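Local coordinates for protein metallo-beta-lactamase (Simiduia agarivorans, PDB 6MFI) that probably hydrolyses beta-lactam antibiotics as a zinc-dependent, subclass B3 metallo-beta-lactamase, at residues 130-144 / 157-169. Sequence-based numbering, arbitrary orientation.
Sequences LYASPAAAAVMRNGT and SFPVARVGGLVND
With chi1 at 47°, Phe158 swings its ring between its own backbone N and carbonyl carbon, and there the ring lies against Gly143, whose O stands over the ring centre and whose CA makes a CH-pi contact 4.2 Å from the centroid. Gly143 leaves helix 134-142 with positive phi, and Phe158 O approaches closely on the side where a CB would lie; both suit a residue without a side chain. Its carbonyl also accepts a hydrogen bond from Phe158 N, in the carbonyl plane. Val139 CG1 comes to the ring edge, 3.7 Å from Phe158 CZ. In one of its two conformers, Met140 turns at chi2 (-59°) and chi3 (-57°) to bring SD obliquely to the same ring, a Met-aromatic contact. Met140 O, near the helix end, accepts a hydrogen bond from Ala161 N at 2.9 Å.

Strand 129-132, helix 134-142 and the parallel edge strand 163-166 form a beta-alpha-beta crossover of the αβ/βα metallo-beta-lactamase fold. Ala132 N donates to Gly165 O and Ala132 O receives Val167 N, while Gly164 N donates to Leu130 O at 2.8 Å. Gly165, lacking a side chain, leaves room for the Tyr131 ring beside its CA. The small Ala137 side chain, pointing toward the strand, fits 4.1 Å from Val163 CG1, whose CG2 touches both Leu130 CD2 and Met140 CB. A water bridges Leu130 N and Arg162 O.

Phe158 also touches Ile113 and Val116 and lies about 7 Å from the zinc ligand His112, side chain to side chain. Backbone bonds thus fix the edge strand and the helix end, while apolar side chains pack between them, the Phe158 side chain about 10 Å from a zinc ion.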
loop_
_atom_site.group_PDB
_atom_site.type_symbol
_atom_site.label_atom_id
_atom_site.label_comp_id
_atom_site.label_asym_id
_atom_site.label_seq_id
_atom_site.Cartn_x
_atom_site.Cartn_y
_atom_site.Cartn_z
ATOM N N LEU A 130 -3.026 14.621 -4.202
ATOM C CA LEU A 130 -2.599 13.590 -3.267
ATOM C C LEU A 130 -3.460 13.654 -2.012
ATOM O O LEU A 130 -3.506 14.688 -1.338
ATOM C CB LEU A 130 -1.120 13.763 -2.924
ATOM C CG LEU A 130 -0.545 12.955 -1.763
ATOM C CD1 LEU A 130 -0.685 11.463 -2.014
ATOM C CD2 LEU A 130 0.910 13.335 -1.567
ATOM N N TYR A 131 -4.143 12.554 -1.710
ATOM C CA TYR A 131 -4.951 12.430 -0.507
ATOM C C TYR A 131 -4.192 11.619 0.533
ATOM O O TYR A 131 -3.574 10.601 0.211
ATOM C CB TYR A 131 -6.293 11.760 -0.812
ATOM C CG TYR A 131 -7.230 12.591 -1.659
ATOM C CD1 TYR A 131 -7.117 12.606 -3.043
ATOM C CD2 TYR A 131 -8.231 13.358 -1.075
ATOM C CE1 TYR A 131 -7.972 13.360 -3.822
ATOM C CE2 TYR A 131 -9.091 14.117 -1.847
ATOM C CZ TYR A 131 -8.957 14.115 -3.220
ATOM O OH TYR A 131 -9.808 14.868 -3.996
ATOM N N ALA A 132 -4.239 12.074 1.783
ATOM C CA ALA A 132 -3.477 11.429 2.841
ATOM C C ALA A 132 -4.181 11.617 4.175
ATOM O O ALA A 132 -4.866 12.616 4.397
ATOM C CB ALA A 132 -2.049 11.982 2.919
ATOM N N SER A 133 -3.998 10.638 5.062
ATOM C CA SER A 133 -4.478 10.765 6.426
ATOM C C SER A 133 -3.740 11.904 7.128
ATOM O O SER A 133 -2.647 12.296 6.710
ATOM C CB SER A 133 -4.281 9.450 7.181
ATOM O OG SER A 133 -2.910 9.101 7.247
ATOM N N PRO A 134 -4.330 12.465 8.190
ATOM C CA PRO A 134 -3.675 13.593 8.878
ATOM C C PRO A 134 -2.252 13.307 9.333
ATOM O O PRO A 134 -1.373 14.158 9.152
ATOM C CB PRO A 134 -4.609 13.854 10.067
ATOM C CG PRO A 134 -5.946 13.419 9.581
ATOM C CD PRO A 134 -5.691 12.225 8.701
ATOM N N ALA A 135 -1.997 12.135 9.919
ATOM C CA ALA A 135 -0.643 11.819 10.363
ATOM C C ALA A 135 0.297 11.629 9.179
ATOM O O ALA A 135 1.459 12.050 9.227
ATOM C CB ALA A 135 -0.652 10.574 11.248
ATOM N N ALA A 136 -0.185 10.998 8.107
ATOM C CA ALA A 136 0.647 10.827 6.923
ATOM C C ALA A 136 0.880 12.158 6.218
ATOM O O ALA A 136 1.981 12.416 5.719
ATOM C CB ALA A 136 0.008 9.818 5.971
ATOM N N ALA A 137 -0.142 13.017 6.178
ATOM C CA ALA A 137 -0.005 14.309 5.511
ATOM C C ALA A 137 1.089 15.157 6.144
ATOM O O ALA A 137 1.766 15.917 5.443
ATOM C CB ALA A 137 -1.337 15.056 5.532
ATOM N N ALA A 138 1.277 15.045 7.461
ATOM C CA ALA A 138 2.353 15.781 8.116
ATOM C C ALA A 138 3.717 15.276 7.665
ATOM O O ALA A 138 4.661 16.063 7.521
ATOM C CB ALA A 138 2.214 15.676 9.633
ATOM N N VAL A 139 3.841 13.969 7.432
ATOM C CA VAL A 139 5.110 13.418 6.968
ATOM C C VAL A 139 5.387 13.850 5.533
ATOM O O VAL A 139 6.509 14.244 5.197
ATOM C CB VAL A 139 5.113 11.886 7.112
ATOM C CG1 VAL A 139 6.409 11.304 6.570
ATOM C CG2 VAL A 139 4.917 11.495 8.569
ATOM N N MET A 140 4.373 13.789 4.665
ATOM C CA MET A 140 4.551 14.212 3.278
ATOM C C MET A 140 4.851 15.703 3.188
ATOM O O MET A 140 5.624 16.138 2.327
ATOM C CB MET A 140 3.304 13.878 2.459
ATOM C CG MET A 140 2.765 12.477 2.671
ATOM S SD MET A 140 3.975 11.209 2.266
ATOM C CE MET A 140 4.343 11.634 0.566
ATOM N N ARG A 141 4.235 16.499 4.063
ATOM C CA ARG A 141 4.483 17.936 4.061
ATOM C C ARG A 141 5.890 18.261 4.546
ATOM O O ARG A 141 6.515 19.204 4.049
ATOM C CB ARG A 141 3.438 18.640 4.926
ATOM C CG ARG A 141 3.667 20.125 5.122
ATOM C CD ARG A 141 2.520 20.755 5.896
ATOM N NE ARG A 141 2.422 20.235 7.258
ATOM C CZ ARG A 141 1.451 19.434 7.685
ATOM N NH1 ARG A 141 0.487 19.057 6.856
ATOM N NH2 ARG A 141 1.444 19.011 8.942
ATOM N N ASN A 142 6.406 17.489 5.502
ATOM C CA ASN A 142 7.741 17.704 6.042
ATOM C C ASN A 142 8.793 16.793 5.427
ATOM O O ASN A 142 9.986 17.009 5.662
ATOM C CB ASN A 142 7.732 17.511 7.563
ATOM C CG ASN A 142 6.658 18.332 8.247
ATOM O OD1 ASN A 142 6.286 19.405 7.775
ATOM N ND2 ASN A 142 6.151 17.828 9.366
ATOM N N GLY A 143 8.388 15.788 4.654
ATOM C CA GLY A 143 9.338 14.881 4.046
ATOM C C GLY A 143 10.021 13.926 4.996
ATOM O O GLY A 143 11.005 13.292 4.606
ATOM N N THR A 144 9.530 13.793 6.227
ATOM C CA THR A 144 10.171 12.931 7.211
ATOM C C THR A 144 9.228 12.705 8.385
ATOM O O THR A 144 8.295 13.480 8.616
ATOM C CB THR A 144 11.493 13.528 7.711
ATOM O OG1 THR A 144 12.103 12.630 8.646
ATOM C CG2 THR A 144 11.248 14.869 8.390
ATOM N N SER A 157 15.037 11.047 4.796
ATOM C CA SER A 157 14.078 12.019 4.297
ATOM C C SER A 157 13.865 11.845 2.797
ATOM O O SER A 157 14.690 11.263 2.087
ATOM C CB SER A 157 14.549 13.443 4.598
ATOM O OG SER A 157 15.745 13.742 3.900
ATOM N N PHE A 158 12.740 12.358 2.321
ATOM C CA PHE A 158 12.369 12.310 0.917
ATOM C C PHE A 158 11.742 13.644 0.542
ATOM O O PHE A 158 11.307 14.397 1.420
ATOM C CB PHE A 158 11.404 11.150 0.628
ATOM C CG PHE A 158 10.264 11.042 1.601
ATOM C CD1 PHE A 158 9.087 11.741 1.391
ATOM C CD2 PHE A 158 10.363 10.228 2.717
ATOM C CE1 PHE A 158 8.035 11.638 2.280
ATOM C CE2 PHE A 158 9.314 10.121 3.610
ATOM C CZ PHE A 158 8.149 10.828 3.391
ATOM N N PRO A 159 11.704 13.976 -0.752
ATOM C CA PRO A 159 11.149 15.274 -1.162
ATOM C C PRO A 159 9.718 15.463 -0.681
ATOM O O PRO A 159 8.910 14.532 -0.685
ATOM C CB PRO A 159 11.225 15.222 -2.691
ATOM C CG PRO A 159 12.345 14.287 -2.975
ATOM C CD PRO A 159 12.296 13.250 -1.892
ATOM N N VAL A 160 9.411 16.692 -0.259
ATOM C CA VAL A 160 8.086 16.996 0.261
ATOM C C VAL A 160 7.067 16.988 -0.873
ATOM O O VAL A 160 7.372 17.334 -2.023
ATOM C CB VAL A 160 8.085 18.345 1.007
ATOM C CG1 VAL A 160 9.205 18.382 2.036
ATOM C CG2 VAL A 160 8.219 19.506 0.030
ATOM N N ALA A 161 5.846 16.577 -0.549
ATOM C CA ALA A 161 4.767 16.470 -1.518
ATOM C C ALA A 161 3.626 17.404 -1.135
ATOM O O ALA A 161 3.532 17.873 0.004
ATOM C CB ALA A 161 4.255 15.028 -1.625
ATOM N N ARG A 162 2.754 17.667 -2.105
ATOM C CA ARG A 162 1.614 18.559 -1.925
ATOM C C ARG A 162 0.366 17.717 -1.688
ATOM O O ARG A 162 -0.113 17.034 -2.600
ATOM C CB ARG A 162 1.440 19.468 -3.139
ATOM C CG ARG A 162 2.645 20.339 -3.444
ATOM C CD ARG A 162 2.556 20.929 -4.841
ATOM N NE ARG A 162 1.425 21.842 -4.977
ATOM C CZ ARG A 162 1.023 22.366 -6.130
ATOM N NH1 ARG A 162 1.660 22.068 -7.255
ATOM N NH2 ARG A 162 -0.015 23.190 -6.161
ATOM N N VAL A 163 -0.160 17.771 -0.470
ATOM C CA VAL A 163 -1.376 17.050 -0.109
ATOM C C VAL A 163 -2.570 17.968 -0.327
ATOM O O VAL A 163 -2.615 19.083 0.209
ATOM C CB VAL A 163 -1.311 16.558 1.346
ATOM C CG1 VAL A 163 -2.631 15.922 1.752
ATOM C CG2 VAL A 163 -0.163 15.577 1.522
ATOM N N GLY A 164 -3.538 17.503 -1.111
ATOM C CA GLY A 164 -4.689 18.318 -1.452
ATOM C C GLY A 164 -5.945 17.982 -0.677
ATOM O O GLY A 164 -6.915 18.746 -0.698
ATOM N N GLY A 165 -5.947 16.844 0.010
ATOM C CA GLY A 165 -7.111 16.429 0.769
ATOM C C GLY A 165 -6.725 15.480 1.876
ATOM O O GLY A 165 -5.729 14.756 1.778
ATOM N N LEU A 166 -7.522 15.483 2.940
ATOM C CA LEU A 166 -7.288 14.630 4.096
ATOM C C LEU A 166 -8.260 13.457 4.087
ATOM O O LEU A 166 -9.443 13.618 3.770
ATOM C CB LEU A 166 -7.428 15.419 5.400
ATOM C CG LEU A 166 -6.132 15.953 6.015
ATOM C CD1 LEU A 166 -5.381 16.842 5.031
ATOM C CD2 LEU A 166 -6.415 16.701 7.308
ATOM N N VAL A 167 -7.752 12.277 4.435
ATOM C CA VAL A 167 -8.528 11.042 4.427
ATOM C C VAL A 167 -8.693 10.568 5.864
ATOM O O VAL A 167 -7.702 10.295 6.553
ATOM C CB VAL A 167 -7.861 9.958 3.568
ATOM C CG1 VAL A 167 -8.631 8.657 3.675
ATOM C CG2 VAL A 167 -7.775 10.410 2.124
ATOM N N ASN A 168 -9.940 10.466 6.311
ATOM C CA ASN A 168 -10.255 9.952 7.632
ATOM C C ASN A 168 -10.738 8.508 7.521
ATOM O O ASN A 168 -10.876 7.950 6.430
ATOM C CB ASN A 168 -11.296 10.840 8.317
ATOM C CG ASN A 168 -10.827 12.274 8.467
ATOM O OD1 ASN A 168 -10.191 12.631 9.459
ATOM N ND2 ASN A 168 -11.137 13.104 7.478
ATOM N N ASP A 169 -10.998 7.897 8.674
ATOM C CA ASP A 169 -11.431 6.505 8.704
ATOM C C ASP A 169 -12.819 6.367 8.092
ATOM O O ASP A 169 -13.752 7.084 8.469
ATOM C CB ASP A 169 -11.429 5.981 10.138
ATOM C CG ASP A 169 -11.818 4.519 10.225
ATOM O OD1 ASP A 169 -11.259 3.707 9.458
ATOM O OD2 ASP A 169 -12.685 4.181 11.058
HETATM O O HOH W 1 -2.272 17.156 -3.960
#